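Long-range contacts in divalent-cation tolerance protein CutA (Thermus thermophilus, PDB 1NZA), which probably contributes to resistance toward heavy metals, as a homotrimer of the CutA family: residues M1-L6 with I82-I87; V5-P10 with L55-T60; V31-G36 with Q51-L56. All blocks are in the same frame, centred on the assembly; numbering follows the deposited sequence.

The three contacts join neighbouring strands of one antiparallel sheet, in the order 30-42, 47-60, 2-9, 82-86. Contact 3 pairs the first two strands as a beta hairpin, contact 2 the middle two, and contact 1 adds the last. Contacts 1 and 2 share Val5 and Leu6, contacts 2 and 3 Leu55 and Leu56. Contacts 1 and 2 have centres about 8 Å apart, contacts 2 and 3 about 8 Å, contacts 1 and 3 about 15 Å; along the chain contact 3 is nested inside the loop that contact 1 closes. Both outer strands pair with strands of other subunits, so the sheet continues through the trimer. Contacts 2 and 3 each supply ligands to one sodium site.

Contact 1. Residues M1-L6 with I82-I87; sequences MEEVVL and IVALPI. With SO4 (sulfate ion), chain H.
Strands 2-6 and 82-86 run antiparallel, with Val4-Leu85 and Leu6-Val83 as hydrogen-bonded pairs and Glu3-Pro86 and Val5-Ala84 as non-hydrogen-bonded pairs. Both amide-carbonyl bonds form in each hydrogen-bonded pair, the shortest being Leu6 N to Val83 O at 2.8 Å, and Ile87 N adds one more to Glu2 O. On the face carrying Val4 and Leu6, CB of Leu6 rests on CG2 of Val83, 3.6 Å away, while Val4 and Ile87 meet at about a right angle. The end of Ile87, CD1, fits between Val4 CG2 and Glu2 CB, 3.8 Å from each. Strand 82-86 is outermost in this chain's ferredoxin-like sheet, which continues across the trimer interface: Val83 and Ala84 pair with a strand of the second subunit, and Leu85 packs on Leu85 of the third. On the other face Val5 CG2 touches Ala84 CB at 3.7 Å, and the Ala84 methyl sits over the face of the Glu3 carboxylate, CB 3.6 Å from CD. Glu89 of the second subunit comes close to this carboxylate, which may raise the acid's pKa. Glu2 bends at its second torsion (chi2 90°), bringing OE2 within 2.6 Å of O1 of a sulfate, probably from the crystallisation liquor. A water 2.7 Å from both Glu2 OE2 and Ile87 O can bridge them, though other acceptors compete for its protons, and Glu2 OE1 forms a salt bridge with Arg99.

Contact 2. Residues V5-P10 with L55-T60; sequences VLITVP and LLVKTT. With NA (sodium ion), chain B.
The flat groups here are backbone peptides, joined N-H to C=O between Val5 and Val57 and between Ile7 and Leu55. Val5 N approaches Val57 O in the carbonyl plane, on a lone pair, at 2.7 Å, and Val57 N returns an equally short bond to Val5 O, also in plane. In the next hydrogen-bonded pair Ile7 N lies in the plane of the Leu55 carbonyl, whereas Leu55 N meets Ile7 O nearly along the C=O axis at 2.7 Å. Between these pairs the CA of Leu6 makes a CH-O contact with Leu55 O, 3.4 Å long. One face of the two strands carries Val5, Ile7, Leu55 and Val57. There CB of Val5 stands 3.9 Å from CB of Val57, and Ile7 sends CD1 across to CG2 of Val57, while CG2 of Val5 reaches CG2 of Thr59 at 3.7 Å. Helices 12-24 and 64-74 cover this side, with Ile18 on Leu55 and Leu67 on Val57, as expected for the helical layer of a ferredoxin-like fold. The opposite face holds Leu6 and Leu56, side by side and pointing the same way; their modelled methyl separation is doubtful. This face meets the other subunits, Leu6 packing on Val4 of the second and Leu56 on Leu54 of the third. Farther along strand 5-9, a first torsion of 46° places Thr8 OG1 between the backbone N and the carbonyl carbon, from where it binds the sodium ion at 2.3 Å. Glu52 and two waters complete the site, and Glu81 hydrogen-bonds the same hydroxyl. Threonine hydroxyl, carboxylate and water give the ion an all-oxygen shell, which is consistent with binding a hard cation such as sodium.

Contact 3. Residues V31-G36 with Q51-L56; sequences VNIVPG and QELLLL. With NA (sodium ion), chain B.
Leu53 leans over the neighbouring strand from its first carbon outward: CB lies 3.7 Å from Val34 O, CG passes 3.9 Å from Pro35 CA, and CD2 ends against two residues, 3.8 Å from Ile33 CG2 and 3.9 Å from Pro35 CB. Its CG stands anti to the carbonyl carbon (chi1 -69°), and the second torsion of 87° brings CD2 against both Ile33 and Pro35. Farther along the same face, Ile33 and Leu55 lie side by side, pointing the same way, with Ile33 CG1 3.8 Å from Leu55 CD2. Helix 12-24 covers this face, Ala15 and Ile18 touching Leu55 and Ala19 touching Val31. The backbones form the beta hairpin of strands 30-42 and 47-60, part of the ferredoxin-like sheet. Asn32-Leu56 and Val34-Leu54 are its hydrogen-bonded pairs, and the N-H of Val34 meets Leu54 O at 2.8 Å in an almost straight bond of 173°. On the reverse face CB of Val34 packs on CB of Leu54, and Asn32 sets both CB and OD1 against CB of Leu56. The amide oxygen of Asn32 accepts a hydrogen bond from Lys58 NZ, which, with a weak bond from ND2 to Ser39 of the third subunit, favours one orientation of the amide. This face belongs to the trimer interface, where Leu54 packs on Leu56 of the second subunit and Val34 on Leu37 of the third; residues 31-33 pair with a strand of the third subunit. Away from strand 31-36, the extended side chain of Glu52 grips the sodium ion with OE1 and OE2, each at 2.4 Å, a bidentate mode with the ion in the plane of the carboxylate. Ser39 hydrogen-bonds OE1 as a second-shell partner, and Thr8 supplies a further oxygen to the ion.

Contact 1. Residues M1-L6 with I82-I87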
ATOM      1  N   MET A   1     -16.867  -1.000  -2.852  1.00 32.99           N
ATOM      2  CA  MET A   1     -17.172   0.312  -3.490  1.00 31.59           C
ATOM      3  C   MET A   1     -16.136   1.366  -3.107  1.00 28.89           C
ATOM      4  O   MET A   1     -15.782   2.219  -3.924  1.00 26.79           O
ATOM      5  CB  MET A   1     -18.573   0.772  -3.091  1.00 35.68           C
ATOM      6  CG  MET A   1     -18.949   2.158  -3.582  1.00 39.61           C
ATOM      7  SD  MET A   1     -19.057   3.315  -2.206  1.00 45.85           S
ATOM      8  CE  MET A   1     -20.286   2.469  -1.213  1.00 44.08           C
ATOM      9  N   GLU A   2     -15.660   1.318  -1.865  1.00 25.09           N
ATOM     10  CA  GLU A   2     -14.633   2.266  -1.438  1.00 23.43           C
ATOM     11  C   GLU A   2     -13.326   1.679  -1.948  1.00 21.48           C
ATOM     12  O   GLU A   2     -13.183   0.461  -2.023  1.00 19.20           O
ATOM     13  CB  GLU A   2     -14.583   2.399   0.084  1.00 23.78           C
ATOM     14  CG  GLU A   2     -15.875   2.865   0.728  1.00 28.37           C
ATOM     15  CD  GLU A   2     -16.785   1.714   1.100  1.00 31.73           C
ATOM     16  OE1 GLU A   2     -17.778   1.944   1.820  1.00 33.28           O
ATOM     17  OE2 GLU A   2     -16.509   0.574   0.674  1.00 34.31           O
ATOM     18  N   GLU A   3     -12.378   2.539  -2.291  1.00 19.55           N
ATOM     19  CA  GLU A   3     -11.109   2.071  -2.837  1.00 20.01           C
ATOM     20  C   GLU A   3      -9.927   2.899  -2.374  1.00 18.74           C
ATOM     21  O   GLU A   3     -10.085   4.055  -1.981  1.00 19.29           O
ATOM     22  CB  GLU A   3     -11.137   2.151  -4.363  1.00 20.75           C
ATOM     23  CG  GLU A   3     -12.100   1.219  -5.066  1.00 24.27           C
ATOM     24  CD  GLU A   3     -12.203   1.521  -6.554  1.00 25.11           C
ATOM     25  OE1 GLU A   3     -12.353   0.567  -7.344  1.00 24.99           O
ATOM     26  OE2 GLU A   3     -12.147   2.711  -6.932  1.00 26.01           O
ATOM     27  N   VAL A   4      -8.746   2.284  -2.410  1.00 15.94           N
ATOM     28  CA  VAL A   4      -7.502   2.981  -2.094  1.00 14.91           C
ATOM     29  C   VAL A   4      -6.792   2.988  -3.446  1.00 13.69           C
ATOM     30  O   VAL A   4      -6.409   1.933  -3.965  1.00 15.68           O
ATOM     31  CB  VAL A   4      -6.622   2.224  -1.080  1.00 13.37           C
ATOM     32  CG1 VAL A   4      -5.258   2.915  -0.974  1.00 15.07           C
ATOM     33  CG2 VAL A   4      -7.291   2.205   0.292  1.00 15.34           C
ATOM     34  N   VAL A   5      -6.650   4.173  -4.031  1.00 13.61           N
ATOM     35  CA  VAL A   5      -6.012   4.308  -5.334  1.00 14.43           C
ATOM     36  C   VAL A   5      -4.556   4.703  -5.213  1.00 16.22           C
ATOM     37  O   VAL A   5      -4.218   5.627  -4.472  1.00 17.22           O
ATOM     38  CB  VAL A   5      -6.762   5.353  -6.189  1.00 15.61           C
ATOM     39  CG1 VAL A   5      -5.990   5.665  -7.450  1.00 13.56           C
ATOM     40  CG2 VAL A   5      -8.140   4.821  -6.543  1.00 17.66           C
ATOM     41  N   LEU A   6      -3.690   3.984  -5.928  1.00 15.44           N
ATOM     42  CA  LEU A   6      -2.260   4.275  -5.915  1.00 14.53           C
ATOM     43  C   LEU A   6      -1.903   5.063  -7.168  1.00 15.64           C
ATOM     44  O   LEU A   6      -2.357   4.735  -8.267  1.00 15.57           O
ATOM     45  CB  LEU A   6      -1.436   2.984  -5.900  1.00 14.77           C
ATOM     46  CG  LEU A   6      -1.731   1.942  -4.817  1.00 18.65           C
ATOM     47  CD1 LEU A   6      -0.671   0.844  -4.860  1.00 17.24           C
ATOM     48  CD2 LEU A   6      -1.750   2.595  -3.469  1.00 18.83           C
ATOM     49  N   ILE A  82      -2.329   4.639 -12.297  1.00 18.55           N
ATOM     50  CA  ILE A  82      -3.532   4.878 -11.508  1.00 18.84           C
ATOM     51  C   ILE A  82      -4.173   3.511 -11.316  1.00 20.43           C
ATOM     52  O   ILE A  82      -4.835   3.003 -12.224  1.00 21.10           O
ATOM     53  CB  ILE A  82      -4.561   5.776 -12.233  1.00 17.69           C
ATOM     54  CG1 ILE A  82      -3.883   7.032 -12.777  1.00 20.60           C
ATOM     55  CG2 ILE A  82      -5.672   6.170 -11.260  1.00 18.23           C
ATOM     56  CD1 ILE A  82      -4.825   7.962 -13.531  1.00 21.14           C
ATOM     57  N   VAL A  83      -3.965   2.903 -10.151  1.00 19.73           N
ATOM     58  CA  VAL A  83      -4.537   1.588  -9.883  1.00 19.13           C
ATOM     59  C   VAL A  83      -5.350   1.615  -8.598  1.00 19.12           C
ATOM     60  O   VAL A  83      -4.904   2.148  -7.584  1.00 18.78           O
ATOM     61  CB  VAL A  83      -3.439   0.504  -9.767  1.00 19.50           C
ATOM     62  CG1 VAL A  83      -2.586   0.482 -11.040  1.00 21.55           C
ATOM     63  CG2 VAL A  83      -2.579   0.753  -8.540  1.00 22.03           C
ATOM     64  N   ALA A  84      -6.548   1.040  -8.647  1.00 17.02           N
ATOM     65  CA  ALA A  84      -7.426   1.012  -7.485  1.00 16.39           C
ATOM     66  C   ALA A  84      -7.448  -0.355  -6.812  1.00 17.24           C
ATOM     67  O   ALA A  84      -7.596  -1.381  -7.477  1.00 18.10           O
ATOM     68  CB  ALA A  84      -8.845   1.403  -7.896  1.00 16.11           C
ATOM     69  N   LEU A  85      -7.297  -0.358  -5.490  1.00 14.70           N
ATOM     70  CA  LEU A  85      -7.331  -1.584  -4.702  1.00 15.36           C
ATOM     71  C   LEU A  85      -8.643  -1.536  -3.929  1.00 14.85           C
ATOM     72  O   LEU A  85      -8.980  -0.523  -3.329  1.00 17.09           O
ATOM     73  CB  LEU A  85      -6.158  -1.627  -3.723  1.00 16.38           C
ATOM     74  CG  LEU A  85      -4.776  -1.406  -4.334  1.00 15.83           C
ATOM     75  CD1 LEU A  85      -3.743  -1.466  -3.226  1.00 15.64           C
ATOM     76  CD2 LEU A  85      -4.481  -2.465  -5.386  1.00 17.11           C
ATOM     77  N   PRO A  86      -9.395  -2.642  -3.912  1.00 16.99           N
ATOM     78  CA  PRO A  86     -10.667  -2.620  -3.188  1.00 16.67           C
ATOM     79  C   PRO A  86     -10.559  -2.658  -1.667  1.00 16.30           C
ATOM     80  O   PRO A  86      -9.707  -3.351  -1.120  1.00 16.98           O
ATOM     81  CB  PRO A  86     -11.381  -3.850  -3.741  1.00 17.39           C
ATOM     82  CG  PRO A  86     -10.247  -4.829  -3.881  1.00 17.32           C
ATOM     83  CD  PRO A  86      -9.124  -3.978  -4.476  1.00 16.80           C
ATOM     84  N   ILE A  87     -11.411  -1.889  -0.995  1.00 14.31           N
ATOM     85  CA  ILE A  87     -11.449  -1.887   0.463  1.00 15.02           C
ATOM     86  C   ILE A  87     -12.504  -2.921   0.861  1.00 16.87           C
ATOM     87  O   ILE A  87     -13.708  -2.724   0.624  1.00 18.71           O
ATOM     88  CB  ILE A  87     -11.836  -0.496   1.030  1.00 16.03           C
ATOM     89  CG1 ILE A  87     -10.694   0.497   0.775  1.00 16.85           C
ATOM     90  CG2 ILE A  87     -12.146  -0.602   2.531  1.00 14.43           C
ATOM     91  CD1 ILE A  87     -10.974   1.926   1.204  1.00 14.93           C
TER
HETATM   92  S   SO4 H 200     -18.696  -2.652   1.148  1.00 70.37           S
HETATM   93  O1  SO4 H 200     -17.842  -1.571   0.290  1.00 69.37           O
HETATM   94  O2  SO4 H 200     -18.353  -2.384   2.531  1.00 69.90           O
HETATM   95  O3  SO4 H 200     -19.970  -2.511   0.904  1.00 69.90           O
HETATM   96  O4  SO4 H 200     -18.114  -3.907   0.748  1.00 69.74           O
HETATM   97  O   HOH W   1     -15.740  -1.684   1.974  1.00 31.11           O

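Contact 2. Residues V5-P10 with L55-T60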
ATOM      1  N   VAL A   5      -6.650   4.173  -4.031  1.00 13.61           N
ATOM      2  CA  VAL A   5      -6.012   4.308  -5.334  1.00 14.43           C
ATOM      3  C   VAL A   5      -4.556   4.703  -5.213  1.00 16.22           C
ATOM      4  O   VAL A   5      -4.218   5.627  -4.472  1.00 17.22           O
ATOM      5  CB  VAL A   5      -6.762   5.353  -6.189  1.00 15.61           C
ATOM      6  CG1 VAL A   5      -5.990   5.665  -7.450  1.00 13.56           C
ATOM      7  CG2 VAL A   5      -8.140   4.821  -6.543  1.00 17.66           C
ATOM      8  N   LEU A   6      -3.690   3.984  -5.928  1.00 15.44           N
ATOM      9  CA  LEU A   6      -2.260   4.275  -5.915  1.00 14.53           C
ATOM     10  C   LEU A   6      -1.903   5.063  -7.168  1.00 15.64           C
ATOM     11  O   LEU A   6      -2.357   4.735  -8.267  1.00 15.57           O
ATOM     12  CB  LEU A   6      -1.436   2.984  -5.900  1.00 14.77           C
ATOM     13  CG  LEU A   6      -1.731   1.942  -4.817  1.00 18.65           C
ATOM     14  CD1 LEU A   6      -0.671   0.844  -4.860  1.00 17.24           C
ATOM     15  CD2 LEU A   6      -1.750   2.595  -3.469  1.00 18.83           C
ATOM     16  N   ILE A   7      -1.081   6.093  -6.998  1.00 13.23           N
ATOM     17  CA  ILE A   7      -0.634   6.929  -8.108  1.00 14.50           C
ATOM     18  C   ILE A   7       0.796   7.327  -7.776  1.00 14.22           C
ATOM     19  O   ILE A   7       1.078   7.696  -6.640  1.00 16.91           O
ATOM     20  CB  ILE A   7      -1.450   8.242  -8.214  1.00 14.85           C
ATOM     21  CG1 ILE A   7      -2.940   7.939  -8.390  1.00 13.68           C
ATOM     22  CG2 ILE A   7      -0.953   9.072  -9.404  1.00 15.64           C
ATOM     23  CD1 ILE A   7      -3.820   9.161  -8.245  1.00 14.28           C
ATOM     24  N   THR A   8       1.706   7.228  -8.734  1.00 14.26           N
ATOM     25  CA  THR A   8       3.064   7.675  -8.456  1.00 13.92           C
ATOM     26  C   THR A   8       3.277   8.924  -9.297  1.00 16.79           C
ATOM     27  O   THR A   8       2.694   9.057 -10.377  1.00 16.32           O
ATOM     28  CB  THR A   8       4.114   6.606  -8.784  1.00 17.11           C
ATOM     29  OG1 THR A   8       3.838   6.040 -10.067  1.00 16.17           O
ATOM     30  CG2 THR A   8       4.099   5.508  -7.725  1.00 17.21           C
ATOM     31  N   VAL A   9       4.090   9.844  -8.779  1.00 14.06           N
ATOM     32  CA  VAL A   9       4.379  11.107  -9.447  1.00 15.10           C
ATOM     33  C   VAL A   9       5.885  11.393  -9.377  1.00 16.93           C
ATOM     34  O   VAL A   9       6.590  10.860  -8.522  1.00 14.34           O
ATOM     35  CB  VAL A   9       3.573  12.260  -8.798  1.00 15.51           C
ATOM     36  CG1 VAL A   9       2.074  11.961  -8.889  1.00 16.75           C
ATOM     37  CG2 VAL A   9       3.969  12.418  -7.336  1.00 19.15           C
ATOM     38  N   PRO A  10       6.394  12.244 -10.280  1.00 16.22           N
ATOM     39  CA  PRO A  10       7.817  12.589 -10.335  1.00 16.09           C
ATOM     40  C   PRO A  10       8.367  13.610  -9.346  1.00 14.99           C
ATOM     41  O   PRO A  10       9.585  13.687  -9.164  1.00 15.30           O
ATOM     42  CB  PRO A  10       7.984  13.063 -11.774  1.00 18.57           C
ATOM     43  CG  PRO A  10       6.700  13.772 -12.013  1.00 20.01           C
ATOM     44  CD  PRO A  10       5.675  12.819 -11.434  1.00 19.38           C
ATOM     45  N   LEU A  55       1.110   8.353  -4.019  1.00 13.37           N
ATOM     46  CA  LEU A  55      -0.100   8.955  -3.475  1.00 13.52           C
ATOM     47  C   LEU A  55      -1.044   7.796  -3.159  1.00 13.68           C
ATOM     48  O   LEU A  55      -1.243   6.920  -4.007  1.00 13.74           O
ATOM     49  CB  LEU A  55      -0.796   9.862  -4.496  1.00 14.47           C
ATOM     50  CG  LEU A  55      -0.059  11.010  -5.193  1.00 18.25           C
ATOM     51  CD1 LEU A  55      -1.091  11.984  -5.732  1.00 14.60           C
ATOM     52  CD2 LEU A  55       0.869  11.718  -4.240  1.00 19.19           C
ATOM     53  N   LEU A  56      -1.574   7.762  -1.938  1.00 11.86           N
ATOM     54  CA  LEU A  56      -2.554   6.739  -1.543  1.00 14.21           C
ATOM     55  C   LEU A  56      -3.842   7.541  -1.437  1.00 13.63           C
ATOM     56  O   LEU A  56      -3.994   8.368  -0.538  1.00 14.32           O
ATOM     57  CB  LEU A  56      -2.211   6.118  -0.186  1.00 15.26           C
ATOM     58  CG  LEU A  56      -0.894   5.349  -0.063  1.00 18.01           C
ATOM     59  CD1 LEU A  56      -0.797   4.690   1.311  1.00 20.06           C
ATOM     60  CD2 LEU A  56      -0.831   4.301  -1.131  1.00 20.64           C
ATOM     61  N   VAL A  57      -4.768   7.295  -2.361  1.00 14.67           N
ATOM     62  CA  VAL A  57      -6.024   8.040  -2.421  1.00 16.35           C
ATOM     63  C   VAL A  57      -7.250   7.263  -1.947  1.00 17.92           C
ATOM     64  O   VAL A  57      -7.554   6.201  -2.480  1.00 18.08           O
ATOM     65  CB  VAL A  57      -6.289   8.504  -3.870  1.00 16.40           C
ATOM     66  CG1 VAL A  57      -7.479   9.458  -3.906  1.00 17.86           C
ATOM     67  CG2 VAL A  57      -5.036   9.170  -4.438  1.00 13.81           C
ATOM     68  N   LYS A  58      -7.955   7.806  -0.956  1.00 17.06           N
ATOM     69  CA  LYS A  58      -9.163   7.166  -0.425  1.00 17.62           C
ATOM     70  C   LYS A  58     -10.362   7.708  -1.204  1.00 18.91           C
ATOM     71  O   LYS A  58     -10.740   8.869  -1.045  1.00 16.97           O
ATOM     72  CB  LYS A  58      -9.319   7.493   1.058  1.00 19.18           C
ATOM     73  CG  LYS A  58      -8.016   7.448   1.840  1.00 23.09           C
ATOM     74  CD  LYS A  58      -7.344   6.090   1.768  1.00 23.10           C
ATOM     75  CE  LYS A  58      -5.868   6.220   2.100  1.00 25.04           C
ATOM     76  NZ  LYS A  58      -5.665   7.042   3.335  1.00 28.45           N
ATOM     77  N   THR A  59     -10.971   6.865  -2.031  1.00 17.81           N
ATOM     78  CA  THR A  59     -12.092   7.311  -2.853  1.00 20.60           C
ATOM     79  C   THR A  59     -13.130   6.203  -3.064  1.00 20.47           C
ATOM     80  O   THR A  59     -13.187   5.253  -2.286  1.00 20.22           O
ATOM     81  CB  THR A  59     -11.554   7.805  -4.212  1.00 21.79           C
ATOM     82  OG1 THR A  59     -12.620   8.344  -5.004  1.00 22.99           O
ATOM     83  CG2 THR A  59     -10.881   6.666  -4.952  1.00 21.78           C
ATOM     84  N   THR A  60     -13.958   6.341  -4.099  1.00 22.08           N
ATOM     85  CA  THR A  60     -14.987   5.344  -4.400  1.00 24.46           C
ATOM     86  C   THR A  60     -15.029   5.021  -5.895  1.00 24.16           C
ATOM     87  O   THR A  60     -14.508   5.769  -6.724  1.00 24.07           O
ATOM     88  CB  THR A  60     -16.389   5.833  -3.987  1.00 25.93           C
ATOM     89  OG1 THR A  60     -16.795   6.896  -4.855  1.00 26.76           O
ATOM     90  CG2 THR A  60     -16.380   6.338  -2.561  1.00 25.77           C
TER
HETATM   91 NA    NA B 104       5.588   5.486 -11.441  1.00 14.60          NA
HETATM   92  O   HOH W   2       5.083   3.104 -10.744  1.00 38.41           O
HETATM   93  O   HOH W   3       7.423   4.733 -12.800  1.00 29.35           O

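Contact 3. Residues V31-G36 with Q51-L56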
ATOM      1  N   VAL A  31      -5.875  11.971   0.989  1.00 15.00           N
ATOM      2  CA  VAL A  31      -4.766  11.565   0.135  1.00 15.26           C
ATOM      3  C   VAL A  31      -3.494  11.575   0.969  1.00 15.13           C
ATOM      4  O   VAL A  31      -3.194  12.573   1.628  1.00 15.44           O
ATOM      5  CB  VAL A  31      -4.567  12.520  -1.059  1.00 16.55           C
ATOM      6  CG1 VAL A  31      -3.336  12.109  -1.846  1.00 15.62           C
ATOM      7  CG2 VAL A  31      -5.792  12.495  -1.966  1.00 18.09           C
ATOM      8  N   ASN A  32      -2.762  10.461   0.960  1.00 14.67           N
ATOM      9  CA  ASN A  32      -1.503  10.366   1.702  1.00 15.44           C
ATOM     10  C   ASN A  32      -0.368  10.424   0.691  1.00 14.89           C
ATOM     11  O   ASN A  32      -0.415   9.740  -0.329  1.00 15.03           O
ATOM     12  CB  ASN A  32      -1.375   9.028   2.441  1.00 17.04           C
ATOM     13  CG  ASN A  32      -2.516   8.758   3.389  1.00 21.40           C
ATOM     14  OD1 ASN A  32      -3.087   7.667   3.380  1.00 25.65           O
ATOM     15  ND2 ASN A  32      -2.846   9.736   4.226  1.00 20.43           N
ATOM     16  N   ILE A  33       0.654  11.226   0.981  1.00 12.48           N
ATOM     17  CA  ILE A  33       1.811  11.331   0.101  1.00 13.80           C
ATOM     18  C   ILE A  33       3.004  10.685   0.789  1.00 11.63           C
ATOM     19  O   ILE A  33       3.378  11.087   1.894  1.00 13.78           O
ATOM     20  CB  ILE A  33       2.162  12.801  -0.201  1.00 12.98           C
ATOM     21  CG1 ILE A  33       0.972  13.483  -0.887  1.00 14.42           C
ATOM     22  CG2 ILE A  33       3.438  12.872  -1.068  1.00 13.76           C
ATOM     23  CD1 ILE A  33       1.170  14.978  -1.112  1.00 16.34           C
ATOM     24  N   VAL A  34       3.582   9.673   0.144  1.00  8.86           N
ATOM     25  CA  VAL A  34       4.755   8.981   0.683  1.00 12.18           C
ATOM     26  C   VAL A  34       5.944   9.368  -0.196  1.00 12.30           C
ATOM     27  O   VAL A  34       6.012   9.007  -1.361  1.00 10.90           O
ATOM     28  CB  VAL A  34       4.564   7.461   0.639  1.00 13.68           C
ATOM     29  CG1 VAL A  34       5.780   6.773   1.247  1.00 14.65           C
ATOM     30  CG2 VAL A  34       3.289   7.073   1.378  1.00 16.42           C
ATOM     31  N   PRO A  35       6.904  10.118   0.359  1.00 13.72           N
ATOM     32  CA  PRO A  35       8.058  10.520  -0.452  1.00 16.14           C
ATOM     33  C   PRO A  35       9.200   9.507  -0.510  1.00 15.21           C
ATOM     34  O   PRO A  35       9.167   8.470   0.150  1.00 14.51           O
ATOM     35  CB  PRO A  35       8.491  11.817   0.215  1.00 18.30           C
ATOM     36  CG  PRO A  35       8.271  11.495   1.667  1.00 17.78           C
ATOM     37  CD  PRO A  35       6.915  10.793   1.669  1.00 18.22           C
ATOM     38  N   GLY A  36      10.203   9.818  -1.329  1.00 15.89           N
ATOM     39  CA  GLY A  36      11.388   8.983  -1.425  1.00 14.30           C
ATOM     40  C   GLY A  36      11.400   7.636  -2.124  1.00 14.11           C
ATOM     41  O   GLY A  36      12.250   6.798  -1.820  1.00 16.21           O
ATOM     42  N   GLN A  51      12.843   8.575  -9.787  1.00 14.84           N
ATOM     43  CA  GLN A  51      12.618   8.954  -8.393  1.00 13.42           C
ATOM     44  C   GLN A  51      11.175   9.430  -8.350  1.00 13.52           C
ATOM     45  O   GLN A  51      10.779  10.276  -9.149  1.00 15.41           O
ATOM     46  CB  GLN A  51      13.538  10.092  -7.982  1.00 14.81           C
ATOM     47  CG  GLN A  51      14.988   9.763  -8.090  1.00 11.99           C
ATOM     48  CD  GLN A  51      15.846  10.911  -7.627  1.00 14.24           C
ATOM     49  OE1 GLN A  51      15.843  11.262  -6.444  1.00 15.89           O
ATOM     50  NE2 GLN A  51      16.572  11.520  -8.555  1.00 16.33           N
ATOM     51  N   GLU A  52      10.391   8.899  -7.416  1.00 12.69           N
ATOM     52  CA  GLU A  52       8.979   9.260  -7.344  1.00 13.49           C
ATOM     53  C   GLU A  52       8.433   9.368  -5.933  1.00 11.87           C
ATOM     54  O   GLU A  52       9.133   9.115  -4.960  1.00 13.57           O
ATOM     55  CB  GLU A  52       8.130   8.212  -8.067  1.00 14.64           C
ATOM     56  CG  GLU A  52       8.462   7.987  -9.535  1.00 13.93           C
ATOM     57  CD  GLU A  52       7.439   7.100 -10.204  1.00 18.96           C
ATOM     58  OE1 GLU A  52       7.255   5.952  -9.745  1.00 19.57           O
ATOM     59  OE2 GLU A  52       6.805   7.558 -11.174  1.00 23.21           O
ATOM     60  N   LEU A  53       7.167   9.760  -5.862  1.00 12.84           N
ATOM     61  CA  LEU A  53       6.431   9.855  -4.614  1.00 11.08           C
ATOM     62  C   LEU A  53       5.161   9.074  -4.871  1.00 12.91           C
ATOM     63  O   LEU A  53       4.675   9.020  -6.006  1.00 12.85           O
ATOM     64  CB  LEU A  53       6.082  11.296  -4.260  1.00 11.53           C
ATOM     65  CG  LEU A  53       7.258  12.187  -3.873  1.00 14.09           C
ATOM     66  CD1 LEU A  53       7.869  12.820  -5.107  1.00 13.91           C
ATOM     67  CD2 LEU A  53       6.762  13.252  -2.918  1.00 12.92           C
ATOM     68  N   LEU A  54       4.631   8.465  -3.819  1.00 10.79           N
ATOM     69  CA  LEU A  54       3.426   7.663  -3.936  1.00 13.01           C
ATOM     70  C   LEU A  54       2.242   8.379  -3.328  1.00 12.37           C
ATOM     71  O   LEU A  54       2.349   8.955  -2.254  1.00 12.19           O
ATOM     72  CB  LEU A  54       3.618   6.326  -3.212  1.00 13.29           C
ATOM     73  CG  LEU A  54       2.422   5.370  -3.097  1.00 14.46           C
ATOM     74  CD1 LEU A  54       2.095   4.783  -4.459  1.00 14.42           C
ATOM     75  CD2 LEU A  54       2.754   4.253  -2.120  1.00 15.05           C
ATOM     76  N   LEU A  55       1.110   8.353  -4.019  1.00 13.37           N
ATOM     77  CA  LEU A  55      -0.100   8.955  -3.475  1.00 13.52           C
ATOM     78  C   LEU A  55      -1.044   7.796  -3.159  1.00 13.68           C
ATOM     79  O   LEU A  55      -1.243   6.920  -4.007  1.00 13.74           O
ATOM     80  CB  LEU A  55      -0.796   9.862  -4.496  1.00 14.47           C
ATOM     81  CG  LEU A  55      -0.059  11.010  -5.193  1.00 18.25           C
ATOM     82  CD1 LEU A  55      -1.091  11.984  -5.732  1.00 14.60           C
ATOM     83  CD2 LEU A  55       0.869  11.718  -4.240  1.00 19.19           C
ATOM     84  N   LEU A  56      -1.574   7.762  -1.938  1.00 11.86           N
ATOM     85  CA  LEU A  56      -2.554   6.739  -1.543  1.00 14.21           C
ATOM     86  C   LEU A  56      -3.842   7.541  -1.437  1.00 13.63           C
ATOM     87  O   LEU A  56      -3.994   8.368  -0.538  1.00 14.32           O
ATOM     88  CB  LEU A  56      -2.211   6.118  -0.186  1.00 15.26           C
ATOM     89  CG  LEU A  56      -0.894   5.349  -0.063  1.00 18.01           C
ATOM     90  CD1 LEU A  56      -0.797   4.690   1.311  1.00 20.06           C
ATOM     91  CD2 LEU A  56      -0.831   4.301  -1.131  1.00 20.64           C
TER
HETATM   92 NA    NA B 104       5.588   5.486 -11.441  1.00 14.60          NA
HETATM   93  O   HOH W   2       5.083   3.104 -10.744  1.00 38.41           O
HETATM   94  O   HOH W   3       7.423   4.733 -12.800  1.00 29.35           O